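Local coordinates for lipoxygenase (Cyanothece sp., PDB 5EK8), which probably oxygenates polyunsaturated fatty acids with molecular oxygen at a non-heme iron, as a 9R-lipoxygenase, at residues Y249-V254 with L304-I309; N259-K264 with M275-D280; N292-F297 with M308-S313; A349-G354 with A585-A590. All coordinates share one frame; numbering follows the deposited sequence.

Contact 1. Residues Y249-V254 with L304-I309; sequences YFVLRV and LFPTMI
Val251 overlaps the Leu304 carbonyl and the CD corner of the Pro306 ring. Here helix 247-256 packs across strand 303-313 of an antiparallel sheet. The short segment axes run at 108° to each other and come within 8.2 Å.

Val251 fits with both methyls. CG1 stands anti to the backbone N (chi1 168°), which leaves CG2 beside that N, and the two branches straddle the Leu304 carbonyl oxygen. Val251 CG2 is 3.2 Å from Leu304 O. The same methyl touches the proline ring, with Val251 CG2 to Pro306 CD at 3.6 Å. On the other branch, Val251 CG1 meets Leu304 CB at 3.6 Å, and these two side chains cross at about a right angle.

Beyond Pro306 the strand carries a classic beta bulge, in which Thr307 and Met308 both face Tyr296. Ile309 follows and points back toward the helix. Phe250 fills the corner between Pro306 and Ile309, and its ring also meets Phe346 of helix 337-377. The contact is apolar and buried. Phe250 and Ile309 approach from opposite directions, and the ring atom Phe250 CZ ends 3.8 Å from the methyl Ile309 CD1.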
loop_
_atom_site.group_PDB
_atom_site.type_symbol
_atom_site.label_atom_id
_atom_site.label_comp_id
_atom_site.label_asym_id
_atom_site.label_seq_id
_atom_site.Cartn_x
_atom_site.Cartn_y
_atom_site.Cartn_z
ATOM N N TYR A 249 -28.736 -6.479 2.290
ATOM C CA TYR A 249 -27.371 -6.403 2.782
ATOM C C TYR A 249 -26.383 -6.832 1.703
ATOM O O TYR A 249 -25.288 -6.277 1.601
ATOM C CB TYR A 249 -27.198 -7.262 4.038
ATOM C CG TYR A 249 -25.892 -6.999 4.744
ATOM C CD1 TYR A 249 -25.689 -5.812 5.441
ATOM C CD2 TYR A 249 -24.855 -7.923 4.700
ATOM C CE1 TYR A 249 -24.491 -5.554 6.076
ATOM C CE2 TYR A 249 -23.656 -7.677 5.332
ATOM C CZ TYR A 249 -23.475 -6.490 6.019
ATOM O OH TYR A 249 -22.276 -6.243 6.654
ATOM N N PHE A 250 -26.780 -7.822 0.905
ATOM C CA PHE A 250 -25.977 -8.282 -0.223
ATOM C C PHE A 250 -25.673 -7.123 -1.163
ATOM O O PHE A 250 -24.517 -6.891 -1.537
ATOM C CB PHE A 250 -26.699 -9.403 -0.971
ATOM C CG PHE A 250 -25.956 -9.914 -2.174
ATOM C CD1 PHE A 250 -26.338 -9.540 -3.453
ATOM C CD2 PHE A 250 -24.881 -10.777 -2.026
ATOM C CE1 PHE A 250 -25.663 -10.018 -4.562
ATOM C CE2 PHE A 250 -24.201 -11.257 -3.135
ATOM C CZ PHE A 250 -24.592 -10.877 -4.403
ATOM N N VAL A 251 -26.723 -6.389 -1.520
ATOM C CA VAL A 251 -26.595 -5.225 -2.389
ATOM C C VAL A 251 -25.756 -4.136 -1.735
ATOM O O VAL A 251 -24.836 -3.586 -2.356
ATOM C CB VAL A 251 -27.978 -4.653 -2.757
ATOM C CG1 VAL A 251 -27.838 -3.284 -3.404
ATOM C CG2 VAL A 251 -28.714 -5.615 -3.669
ATOM N N LEU A 252 -26.071 -3.832 -0.479
ATOM C CA LEU A 252 -25.333 -2.812 0.258
ATOM C C LEU A 252 -23.829 -3.086 0.276
ATOM O O LEU A 252 -23.029 -2.167 0.124
ATOM C CB LEU A 252 -25.856 -2.697 1.689
ATOM C CG LEU A 252 -27.135 -1.878 1.843
ATOM C CD1 LEU A 252 -27.573 -1.856 3.286
ATOM C CD2 LEU A 252 -26.931 -0.461 1.317
ATOM N N ARG A 253 -23.447 -4.348 0.446
ATOM C CA ARG A 253 -22.030 -4.688 0.542
ATOM C C ARG A 253 -21.389 -4.807 -0.831
ATOM O O ARG A 253 -20.179 -4.630 -0.974
ATOM C CB ARG A 253 -21.834 -5.981 1.331
ATOM C CG ARG A 253 -22.289 -5.877 2.778
ATOM C CD ARG A 253 -21.861 -4.555 3.413
ATOM N NE ARG A 253 -20.437 -4.530 3.737
ATOM C CZ ARG A 253 -19.806 -3.484 4.263
ATOM N NH1 ARG A 253 -18.509 -3.551 4.532
ATOM N NH2 ARG A 253 -20.474 -2.368 4.519
ATOM N N VAL A 254 -22.196 -5.110 -1.841
ATOM C CA VAL A 254 -21.705 -5.049 -3.210
ATOM C C VAL A 254 -21.315 -3.609 -3.530
ATOM O O VAL A 254 -20.274 -3.348 -4.141
ATOM C CB VAL A 254 -22.753 -5.557 -4.218
ATOM C CG1 VAL A 254 -22.458 -5.033 -5.618
ATOM C CG2 VAL A 254 -22.794 -7.078 -4.214
ATOM N N LEU A 304 -31.305 -0.702 -5.446
ATOM C CA LEU A 304 -30.782 -1.806 -6.241
ATOM C C LEU A 304 -31.203 -3.152 -5.665
ATOM O O LEU A 304 -30.888 -3.469 -4.522
ATOM C CB LEU A 304 -29.255 -1.731 -6.329
ATOM C CG LEU A 304 -28.643 -0.859 -7.423
ATOM C CD1 LEU A 304 -27.136 -0.813 -7.264
ATOM C CD2 LEU A 304 -29.024 -1.390 -8.801
ATOM N N PHE A 305 -31.918 -3.938 -6.463
ATOM C CA PHE A 305 -32.324 -5.280 -6.068
ATOM C C PHE A 305 -31.615 -6.310 -6.938
ATOM O O PHE A 305 -31.463 -6.099 -8.140
ATOM C CB PHE A 305 -33.844 -5.449 -6.193
ATOM C CG PHE A 305 -34.635 -4.346 -5.546
ATOM C CD1 PHE A 305 -35.066 -4.464 -4.233
ATOM C CD2 PHE A 305 -34.951 -3.195 -6.250
ATOM C CE1 PHE A 305 -35.791 -3.453 -3.635
ATOM C CE2 PHE A 305 -35.673 -2.182 -5.658
ATOM C CZ PHE A 305 -36.096 -2.311 -4.347
ATOM N N PRO A 306 -31.193 -7.436 -6.344
ATOM C CA PRO A 306 -30.552 -8.490 -7.138
ATOM C C PRO A 306 -31.575 -9.294 -7.936
ATOM O O PRO A 306 -32.556 -9.765 -7.367
ATOM C CB PRO A 306 -29.869 -9.355 -6.081
ATOM C CG PRO A 306 -30.725 -9.191 -4.860
ATOM C CD PRO A 306 -31.306 -7.798 -4.920
ATOM N N THR A 307 -31.355 -9.439 -9.238
ATOM C CA THR A 307 -32.300 -10.159 -10.085
ATOM C C THR A 307 -31.895 -11.617 -10.289
ATOM O O THR A 307 -32.741 -12.509 -10.241
ATOM C CB THR A 307 -32.446 -9.481 -11.446
ATOM O OG1 THR A 307 -31.178 -9.477 -12.112
ATOM C CG2 THR A 307 -32.916 -8.054 -11.263
ATOM N N MET A 308 -30.608 -11.855 -10.529
ATOM C CA MET A 308 -30.089 -13.220 -10.580
ATOM C C MET A 308 -28.584 -13.272 -10.352
ATOM O O MET A 308 -27.915 -12.250 -10.313
ATOM C CB MET A 308 -30.424 -13.890 -11.918
ATOM C CG MET A 308 -29.704 -13.312 -13.126
ATOM S SD MET A 308 -30.017 -14.285 -14.619
ATOM C CE MET A 308 -31.800 -14.165 -14.760
ATOM N N ILE A 309 -28.073 -14.482 -10.174
ATOM C CA ILE A 309 -26.648 -14.732 -10.060
ATOM C C ILE A 309 -26.383 -15.983 -10.862
ATOM O O ILE A 309 -27.016 -17.019 -10.643
ATOM C CB ILE A 309 -26.175 -14.938 -8.593
ATOM C CG1 ILE A 309 -26.413 -13.687 -7.746
ATOM C CG2 ILE A 309 -24.698 -15.328 -8.544
ATOM C CD1 ILE A 309 -26.023 -13.863 -6.304
#

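Contact 2. Residues N259-K264 with M275-D280; sequences NPCLLK and MSFIWD
The Asn259 amide and the Phe277 ring come from opposite directions, their planes 55° apart. Asn259 ND2 is 4.2 Å from Phe277 CZ. Cys261 reaches the same ring atom, with Cys261 SG to Phe277 CZ at 4.4 Å. The ring is a loose neighbour of the amide. The stronger hold on Asn259 ND2 comes from Ala350 O and Asp353 OD1, both on helix 337-377.

Met275 fills the middle of the contact. The bend at chi2 (82°) brings SD against Cys261, and the bend at chi3 (-85°) carries CE to Leu262 O. Met275 SD lies 3.5 Å from Cys261 CB, and Met275 CE is 3.6 Å from Leu262 O. Next to this, Leu263 CD2 rests 3.7 Å from Met275 CB, the two side chains crossing at an angle.

The far end is polar. Lys264 gives a weak hydrogen bond from NZ to Ser276 OG, 3.3 Å long. Lys264 NZ also makes a salt bridge to Asp510 and a hydrogen bond to Asn508, while Ser276 OG is bonded to Glu294 OE2. The ammonium is thus shared among several oxygens, which probably keeps it charged.

The segments join strand 272-277 of the antiparallel sheet to the chain entering strand 264-266. Asn259, in the loop that leads to strand 264-266, bonds to the long lipoxygenase helix 337-377; its side chain lies about 8 Å from that of the iron ligand His359.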
loop_
_atom_site.group_PDB
_atom_site.type_symbol
_atom_site.label_atom_id
_atom_site.label_comp_id
_atom_site.label_asym_id
_atom_site.label_seq_id
_atom_site.Cartn_x
_atom_site.Cartn_y
_atom_site.Cartn_z
ATOM N N ASN A 259 -14.740 -4.695 -1.103
ATOM C CA ASN A 259 -14.647 -4.570 -2.549
ATOM C C ASN A 259 -15.863 -3.809 -3.047
ATOM O O ASN A 259 -16.904 -4.405 -3.312
ATOM C CB ASN A 259 -14.567 -5.948 -3.214
ATOM C CG ASN A 259 -14.168 -5.880 -4.686
ATOM O OD1 ASN A 259 -14.252 -4.831 -5.326
ATOM N ND2 ASN A 259 -13.728 -7.010 -5.225
ATOM N N PRO A 260 -15.742 -2.481 -3.158
ATOM C CA PRO A 260 -16.878 -1.701 -3.640
ATOM C C PRO A 260 -16.950 -1.808 -5.152
ATOM O O PRO A 260 -16.159 -1.176 -5.853
ATOM C CB PRO A 260 -16.558 -0.272 -3.182
ATOM C CG PRO A 260 -15.136 -0.315 -2.632
ATOM C CD PRO A 260 -14.546 -1.644 -2.997
ATOM N N CYS A 261 -17.889 -2.610 -5.637
ATOM C CA CYS A 261 -17.952 -2.973 -7.047
ATOM C C CYS A 261 -18.293 -1.803 -7.965
ATOM O O CYS A 261 -19.279 -1.103 -7.757
ATOM C CB CYS A 261 -18.972 -4.099 -7.243
ATOM S SG CYS A 261 -18.545 -5.647 -6.386
ATOM N N LEU A 262 -17.457 -1.594 -8.979
ATOM C CA LEU A 262 -17.768 -0.647 -10.040
ATOM C C LEU A 262 -18.618 -1.382 -11.064
ATOM O O LEU A 262 -18.099 -2.090 -11.923
ATOM C CB LEU A 262 -16.493 -0.083 -10.674
ATOM C CG LEU A 262 -16.578 1.245 -11.432
ATOM C CD1 LEU A 262 -15.193 1.852 -11.581
ATOM C CD2 LEU A 262 -17.200 1.062 -12.797
ATOM N N LEU A 263 -19.931 -1.217 -10.957
ATOM C CA LEU A 263 -20.875 -2.019 -11.729
ATOM C C LEU A 263 -20.886 -1.726 -13.230
ATOM O O LEU A 263 -20.463 -0.662 -13.684
ATOM C CB LEU A 263 -22.289 -1.831 -11.174
ATOM C CG LEU A 263 -22.562 -2.358 -9.766
ATOM C CD1 LEU A 263 -24.051 -2.325 -9.502
ATOM C CD2 LEU A 263 -22.015 -3.764 -9.581
ATOM N N LYS A 264 -21.379 -2.693 -13.993
ATOM C CA LYS A 264 -21.607 -2.501 -15.415
ATOM C C LYS A 264 -23.092 -2.252 -15.655
ATOM O O LYS A 264 -23.947 -2.977 -15.152
ATOM C CB LYS A 264 -21.115 -3.710 -16.216
ATOM C CG LYS A 264 -19.629 -3.995 -16.030
ATOM C CD LYS A 264 -19.076 -4.936 -17.094
ATOM C CE LYS A 264 -19.431 -6.387 -16.817
ATOM N NZ LYS A 264 -18.717 -7.313 -17.744
ATOM N N MET A 275 -22.243 -7.369 -12.285
ATOM C CA MET A 275 -20.832 -7.441 -11.939
ATOM C C MET A 275 -20.292 -8.833 -12.268
ATOM O O MET A 275 -20.910 -9.850 -11.941
ATOM C CB MET A 275 -20.609 -7.103 -10.465
ATOM C CG MET A 275 -19.139 -7.019 -10.050
ATOM S SD MET A 275 -18.321 -5.450 -10.420
ATOM C CE MET A 275 -17.813 -5.676 -12.126
ATOM N N SER A 276 -19.144 -8.865 -12.934
ATOM C CA SER A 276 -18.600 -10.105 -13.456
ATOM C C SER A 276 -17.267 -10.446 -12.819
ATOM O O SER A 276 -16.361 -9.612 -12.754
ATOM C CB SER A 276 -18.427 -10.019 -14.976
ATOM O OG SER A 276 -19.633 -9.654 -15.623
ATOM N N PHE A 277 -17.152 -11.684 -12.364
ATOM C CA PHE A 277 -15.864 -12.224 -11.976
ATOM C C PHE A 277 -15.606 -13.504 -12.760
ATOM O O PHE A 277 -16.243 -14.533 -12.519
ATOM C CB PHE A 277 -15.808 -12.471 -10.470
ATOM C CG PHE A 277 -15.903 -11.213 -9.652
ATOM C CD1 PHE A 277 -14.929 -10.230 -9.755
ATOM C CD2 PHE A 277 -16.964 -11.014 -8.778
ATOM C CE1 PHE A 277 -15.013 -9.073 -9.012
ATOM C CE2 PHE A 277 -17.053 -9.859 -8.030
ATOM C CZ PHE A 277 -16.075 -8.887 -8.143
ATOM N N ILE A 278 -14.681 -13.415 -13.712
ATOM C CA ILE A 278 -14.319 -14.543 -14.567
ATOM C C ILE A 278 -12.832 -14.862 -14.431
ATOM O O ILE A 278 -11.982 -13.980 -14.548
ATOM C CB ILE A 278 -14.655 -14.268 -16.050
ATOM C CG1 ILE A 278 -16.163 -14.378 -16.288
ATOM C CG2 ILE A 278 -13.927 -15.244 -16.949
ATOM C CD1 ILE A 278 -16.894 -13.065 -16.184
ATOM N N TRP A 279 -12.529 -16.132 -14.192
ATOM C CA TRP A 279 -11.176 -16.547 -13.845
ATOM C C TRP A 279 -10.547 -17.435 -14.913
ATOM O O TRP A 279 -9.555 -18.119 -14.651
ATOM C CB TRP A 279 -11.185 -17.276 -12.496
ATOM C CG TRP A 279 -12.000 -16.569 -11.458
ATOM C CD1 TRP A 279 -13.341 -16.711 -11.228
ATOM C CD2 TRP A 279 -11.533 -15.597 -10.515
ATOM N NE1 TRP A 279 -13.736 -15.886 -10.199
ATOM C CE2 TRP A 279 -12.644 -15.193 -9.745
ATOM C CE3 TRP A 279 -10.283 -15.029 -10.247
ATOM C CZ2 TRP A 279 -12.542 -14.249 -8.726
ATOM C CZ3 TRP A 279 -10.185 -14.088 -9.235
ATOM C CH2 TRP A 279 -11.308 -13.711 -8.485
ATOM N N ASP A 280 -11.115 -17.413 -16.116
ATOM C CA ASP A 280 -10.624 -18.250 -17.214
ATOM C C ASP A 280 -9.139 -18.021 -17.505
ATOM O O ASP A 280 -8.454 -18.901 -18.035
ATOM C CB ASP A 280 -11.439 -18.004 -18.483
ATOM C CG ASP A 280 -12.890 -18.402 -18.329
ATOM O OD1 ASP A 280 -13.742 -17.855 -19.060
ATOM O OD2 ASP A 280 -13.180 -19.257 -17.467
#

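Contact 3. Residues N292-F297 with M308-S313; sequences NVEAYF and MITIQS
Met308 starts the pairing against Tyr296, in the antiparallel hairpin of strands 291-300 and 303-313. Met308 O accepts a nearly straight bond from Tyr296 N at 2.9 Å, and the same oxygen lies at the tyrosine ring edge, in plane. Met308 CG stands between the backbone N and the carbonyl carbon (chi1 68°). From there it runs alongside the ring, 3.6 Å from Tyr296 CD2. The sulfur makes a Met-aromatic contact, Met308 SD being 4.8 Å from the Tyr296 ring centroid and 27° off the ring normal, an oblique approach.

Ile309 lies on the other face and forms a non-hydrogen-bonded pair with Ala295; Ile309 CG1 is 4.1 Å from Ala295 CB. Thr310 returns to the tyrosine face and exchanges two backbone bonds with Glu294. Its methyl Thr310 CG2 touches Tyr296 CE2 at 3.7 Å, and its hydroxyl sits beside the Glu294 chain.

Ile311 lies side by side with Val293, with Ile311 CG1 and Val293 CG1 3.7 Å apart. Gln312 closes the pairing with two more backbone bonds, to Asn292.

The chemistry splits by face. Val293, Ala295 and Ile309 pack on helix 337-377. On the other face, the buried Glu294 carboxylate is met by Lys274, Arg328 and Ser276, which would favour its charged form.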
loop_
_atom_site.group_PDB
_atom_site.type_symbol
_atom_site.label_atom_id
_atom_site.label_comp_id
_atom_site.label_asym_id
_atom_site.label_seq_id
_atom_site.Cartn_x
_atom_site.Cartn_y
_atom_site.Cartn_z
ATOM N N ASN A 292 -16.711 -18.696 -12.078
ATOM C CA ASN A 292 -17.078 -17.546 -12.881
ATOM C C ASN A 292 -18.474 -17.113 -12.462
ATOM O O ASN A 292 -19.468 -17.707 -12.883
ATOM C CB ASN A 292 -17.032 -17.866 -14.377
ATOM C CG ASN A 292 -15.628 -18.148 -14.876
ATOM O OD1 ASN A 292 -14.640 -17.752 -14.261
ATOM N ND2 ASN A 292 -15.536 -18.836 -16.002
ATOM N N VAL A 293 -18.550 -16.100 -11.606
ATOM C CA VAL A 293 -19.840 -15.673 -11.078
ATOM C C VAL A 293 -20.213 -14.288 -11.573
ATOM O O VAL A 293 -19.388 -13.373 -11.602
ATOM C CB VAL A 293 -19.867 -15.684 -9.534
ATOM C CG1 VAL A 293 -19.821 -17.099 -9.026
ATOM C CG2 VAL A 293 -18.716 -14.882 -8.961
ATOM N N GLU A 294 -21.467 -14.143 -11.977
ATOM C CA GLU A 294 -21.946 -12.857 -12.451
ATOM C C GLU A 294 -23.244 -12.508 -11.743
ATOM O O GLU A 294 -24.203 -13.279 -11.771
ATOM C CB GLU A 294 -22.131 -12.882 -13.969
ATOM C CG GLU A 294 -20.861 -13.268 -14.717
ATOM C CD GLU A 294 -20.953 -13.034 -16.213
ATOM O OE1 GLU A 294 -21.365 -13.970 -16.938
ATOM O OE2 GLU A 294 -20.604 -11.917 -16.659
ATOM N N ALA A 295 -23.268 -11.354 -11.088
ATOM C CA ALA A 295 -24.460 -10.940 -10.356
ATOM C C ALA A 295 -25.171 -9.832 -11.103
ATOM O O ALA A 295 -24.557 -8.859 -11.505
ATOM C CB ALA A 295 -24.106 -10.488 -8.947
ATOM N N TYR A 296 -26.471 -9.992 -11.283
ATOM C CA TYR A 296 -27.278 -9.025 -12.001
ATOM C C TYR A 296 -28.178 -8.295 -11.018
ATOM O O TYR A 296 -28.717 -8.896 -10.085
ATOM C CB TYR A 296 -28.107 -9.714 -13.084
ATOM C CG TYR A 296 -27.277 -10.409 -14.138
ATOM C CD1 TYR A 296 -27.108 -9.845 -15.397
ATOM C CD2 TYR A 296 -26.659 -11.625 -13.875
ATOM C CE1 TYR A 296 -26.351 -10.474 -16.367
ATOM C CE2 TYR A 296 -25.895 -12.261 -14.833
ATOM C CZ TYR A 296 -25.745 -11.685 -16.083
ATOM O OH TYR A 296 -24.983 -12.321 -17.044
ATOM N N PHE A 297 -28.328 -6.992 -11.226
ATOM C CA PHE A 297 -29.147 -6.161 -10.354
ATOM C C PHE A 297 -30.062 -5.288 -11.195
ATOM O O PHE A 297 -29.783 -5.038 -12.358
ATOM C CB PHE A 297 -28.273 -5.287 -9.450
ATOM C CG PHE A 297 -27.179 -6.040 -8.747
ATOM C CD1 PHE A 297 -27.374 -6.539 -7.468
ATOM C CD2 PHE A 297 -25.956 -6.252 -9.366
ATOM C CE1 PHE A 297 -26.368 -7.231 -6.818
ATOM C CE2 PHE A 297 -24.946 -6.946 -8.721
ATOM C CZ PHE A 297 -25.154 -7.435 -7.443
ATOM N N MET A 308 -30.608 -11.855 -10.529
ATOM C CA MET A 308 -30.089 -13.220 -10.580
ATOM C C MET A 308 -28.584 -13.272 -10.352
ATOM O O MET A 308 -27.915 -12.250 -10.313
ATOM C CB MET A 308 -30.424 -13.890 -11.918
ATOM C CG MET A 308 -29.704 -13.312 -13.126
ATOM S SD MET A 308 -30.017 -14.285 -14.619
ATOM C CE MET A 308 -31.800 -14.165 -14.760
ATOM N N ILE A 309 -28.073 -14.482 -10.174
ATOM C CA ILE A 309 -26.648 -14.732 -10.060
ATOM C C ILE A 309 -26.383 -15.983 -10.862
ATOM O O ILE A 309 -27.016 -17.019 -10.643
ATOM C CB ILE A 309 -26.175 -14.938 -8.593
ATOM C CG1 ILE A 309 -26.413 -13.687 -7.746
ATOM C CG2 ILE A 309 -24.698 -15.328 -8.544
ATOM C CD1 ILE A 309 -26.023 -13.863 -6.304
ATOM N N THR A 310 -25.470 -15.881 -11.816
ATOM C CA THR A 310 -25.087 -17.036 -12.599
ATOM C C THR A 310 -23.732 -17.531 -12.122
ATOM O O THR A 310 -22.844 -16.738 -11.773
ATOM C CB THR A 310 -25.038 -16.720 -14.099
ATOM O OG1 THR A 310 -23.858 -15.958 -14.394
ATOM C CG2 THR A 310 -26.273 -15.940 -14.506
ATOM N N ILE A 311 -23.591 -18.851 -12.091
ATOM C CA ILE A 311 -22.356 -19.465 -11.632
ATOM C C ILE A 311 -21.878 -20.524 -12.619
ATOM O O ILE A 311 -22.593 -21.476 -12.929
ATOM C CB ILE A 311 -22.522 -20.111 -10.239
ATOM C CG1 ILE A 311 -22.909 -19.063 -9.193
ATOM C CG2 ILE A 311 -21.238 -20.814 -9.826
ATOM C CD1 ILE A 311 -23.159 -19.646 -7.806
ATOM N N GLN A 312 -20.660 -20.352 -13.115
ATOM C CA GLN A 312 -20.076 -21.343 -14.005
ATOM C C GLN A 312 -18.733 -21.800 -13.449
ATOM O O GLN A 312 -17.782 -21.026 -13.394
ATOM C CB GLN A 312 -19.926 -20.776 -15.415
ATOM C CG GLN A 312 -19.572 -21.818 -16.439
ATOM C CD GLN A 312 -19.557 -21.276 -17.841
ATOM O OE1 GLN A 312 -19.909 -21.982 -18.779
ATOM N NE2 GLN A 312 -19.154 -20.016 -17.997
ATOM N N SER A 313 -18.656 -23.059 -13.037
ATOM C CA SER A 313 -17.515 -23.515 -12.249
ATOM C C SER A 313 -16.527 -24.377 -13.029
ATOM O O SER A 313 -16.899 -25.113 -13.943
ATOM C CB SER A 313 -18.007 -24.287 -11.021
ATOM O OG SER A 313 -18.900 -23.500 -10.254
#

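Contact 4. Residues A349-G354 with A585-A590; sequences AALFDG and AYNSLA
Leu351 turns its CG anti to the backbone N (chi1 -172°), and Leu589 turns its CG beside its own N (chi1 -68°). The two side chains then meet at about a right angle, Leu351 CD2 lying 3.7 Å from Leu589 CD2. The same Leu351 methyl packs on the loop backbone, with Leu351 CD2 to Ser588 O at 3.4 Å.

Asn587 flanks the leucine and brings its amide against it, Asn587 OD1 being 4.0 Å from Leu351 CB. The amide is held by other groups: OD1 takes a weak bond from Ser588 N, and ND2 gives a hydrogen bond to Glu580 O. Within the loop, Ser588 OG donates to Ala590 O at 2.7 Å, from above the carbonyl plane.

Phe352 touches the loop through its root, with Phe352 CB 3.6 Å from Leu589 O. Its ring leads away, to Trp279 and to Phe424 and Met427 of helix 421-432.

The loop 585-590 thus covers one side of helix 337-377. This is the long lipoxygenase helix that supplies two of the iron ligands, His359 and His364. The Leu589 side chain lies about 9 Å from that of His359, so the contact belongs to the packing around this helix.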
loop_
_atom_site.group_PDB
_atom_site.type_symbol
_atom_site.label_atom_id
_atom_site.label_comp_id
_atom_site.label_asym_id
_atom_site.label_seq_id
_atom_site.Cartn_x
_atom_site.Cartn_y
_atom_site.Cartn_z
ATOM N N ALA A 349 -15.832 -14.767 -4.230
ATOM C CA ALA A 349 -15.134 -14.291 -5.424
ATOM C C ALA A 349 -14.808 -12.805 -5.270
ATOM O O ALA A 349 -13.722 -12.347 -5.643
ATOM C CB ALA A 349 -15.960 -14.539 -6.677
ATOM N N ALA A 350 -15.744 -12.067 -4.683
ATOM C CA ALA A 350 -15.586 -10.633 -4.488
ATOM C C ALA A 350 -14.540 -10.331 -3.426
ATOM O O ALA A 350 -13.891 -9.287 -3.470
ATOM C CB ALA A 350 -16.914 -9.999 -4.118
ATOM N N LEU A 351 -14.371 -11.243 -2.477
ATOM C CA LEU A 351 -13.417 -11.022 -1.397
ATOM C C LEU A 351 -12.003 -11.305 -1.883
ATOM O O LEU A 351 -11.080 -10.536 -1.612
ATOM C CB LEU A 351 -13.736 -11.890 -0.176
ATOM C CG LEU A 351 -12.896 -11.560 1.063
ATOM C CD1 LEU A 351 -13.452 -10.343 1.758
ATOM C CD2 LEU A 351 -12.823 -12.733 2.027
ATOM N N PHE A 352 -11.829 -12.411 -2.601
ATOM C CA PHE A 352 -10.517 -12.716 -3.158
ATOM C C PHE A 352 -10.105 -11.660 -4.185
ATOM O O PHE A 352 -8.967 -11.175 -4.160
ATOM C CB PHE A 352 -10.485 -14.104 -3.793
ATOM C CG PHE A 352 -9.189 -14.410 -4.491
ATOM C CD1 PHE A 352 -8.012 -14.528 -3.766
ATOM C CD2 PHE A 352 -9.143 -14.559 -5.868
ATOM C CE1 PHE A 352 -6.814 -14.801 -4.400
ATOM C CE2 PHE A 352 -7.948 -14.831 -6.510
ATOM C CZ PHE A 352 -6.780 -14.954 -5.772
ATOM N N ASP A 353 -11.026 -11.296 -5.075
ATOM C CA ASP A 353 -10.752 -10.241 -6.044
ATOM C C ASP A 353 -10.419 -8.939 -5.331
ATOM O O ASP A 353 -9.507 -8.212 -5.726
ATOM C CB ASP A 353 -11.944 -10.028 -6.975
ATOM C CG ASP A 353 -11.738 -8.868 -7.925
ATOM O OD1 ASP A 353 -12.282 -7.775 -7.675
ATOM O OD2 ASP A 353 -11.015 -9.043 -8.921
ATOM N N GLY A 354 -11.175 -8.659 -4.273
ATOM C CA GLY A 354 -10.985 -7.458 -3.487
ATOM C C GLY A 354 -9.614 -7.391 -2.851
ATOM O O GLY A 354 -8.995 -6.334 -2.819
ATOM N N ALA A 585 -18.548 -18.303 8.226
ATOM C CA ALA A 585 -19.778 -18.808 7.625
ATOM C C ALA A 585 -20.283 -17.882 6.516
ATOM O O ALA A 585 -20.987 -18.307 5.596
ATOM C CB ALA A 585 -20.844 -18.989 8.689
ATOM N N TYR A 586 -19.909 -16.613 6.616
ATOM C CA TYR A 586 -20.439 -15.576 5.741
ATOM C C TYR A 586 -19.526 -15.309 4.548
ATOM O O TYR A 586 -19.990 -14.951 3.461
ATOM C CB TYR A 586 -20.651 -14.294 6.546
ATOM C CG TYR A 586 -21.043 -13.090 5.728
ATOM C CD1 TYR A 586 -22.323 -12.962 5.207
ATOM C CD2 TYR A 586 -20.133 -12.069 5.486
ATOM C CE1 TYR A 586 -22.683 -11.853 4.457
ATOM C CE2 TYR A 586 -20.484 -10.956 4.744
ATOM C CZ TYR A 586 -21.759 -10.850 4.235
ATOM O OH TYR A 586 -22.105 -9.744 3.488
ATOM N N ASN A 587 -18.229 -15.498 4.754
ATOM C CA ASN A 587 -17.265 -15.185 3.715
ATOM C C ASN A 587 -15.902 -15.836 3.909
ATOM O O ASN A 587 -15.498 -16.142 5.027
ATOM C CB ASN A 587 -17.091 -13.672 3.617
ATOM C CG ASN A 587 -16.982 -13.197 2.183
ATOM O OD1 ASN A 587 -16.757 -13.998 1.277
ATOM N ND2 ASN A 587 -17.143 -11.893 1.968
ATOM N N SER A 588 -15.210 -16.056 2.797
ATOM C CA SER A 588 -13.840 -16.551 2.813
ATOM C C SER A 588 -13.161 -16.225 1.483
ATOM O O SER A 588 -13.793 -15.694 0.565
ATOM C CB SER A 588 -13.804 -18.055 3.084
ATOM O OG SER A 588 -14.666 -18.747 2.203
ATOM N N LEU A 589 -11.874 -16.533 1.378
ATOM C CA LEU A 589 -11.136 -16.248 0.154
ATOM C C LEU A 589 -11.353 -17.341 -0.883
ATOM O O LEU A 589 -10.951 -17.193 -2.041
ATOM C CB LEU A 589 -9.646 -16.080 0.453
ATOM C CG LEU A 589 -9.294 -14.839 1.279
ATOM C CD1 LEU A 589 -7.836 -14.869 1.721
ATOM C CD2 LEU A 589 -9.577 -13.582 0.482
ATOM N N ALA A 590 -12.008 -18.423 -0.469
ATOM C CA ALA A 590 -12.314 -19.540 -1.358
ATOM C C ALA A 590 -13.270 -20.537 -0.711
ATOM O O ALA A 590 -13.519 -20.483 0.492
ATOM C CB ALA A 590 -11.032 -20.250 -1.782
#

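All four contacts are mostly buried; contact 3 has the most partly exposed members, Tyr296, Met308 and Gln312. Contacts 1 and 3 meet on strand 303-313, where Ile309 touches partners in both. One packs a helix on that strand through apolar side chains; the other pairs it with strand 291-300 through backbone bonds. Contact 2 lies one strand farther across the same sheet and mixes thioether packing with charge. Ser276 and Glu294 tie it to contact 3, and Val254 O with Cys261 N to contact 1. Contact 4 is a loop on helix 337-377. Asn259 of contact 2 bonds to that helix, and Val293 of contact 3 packs on it at Ala349.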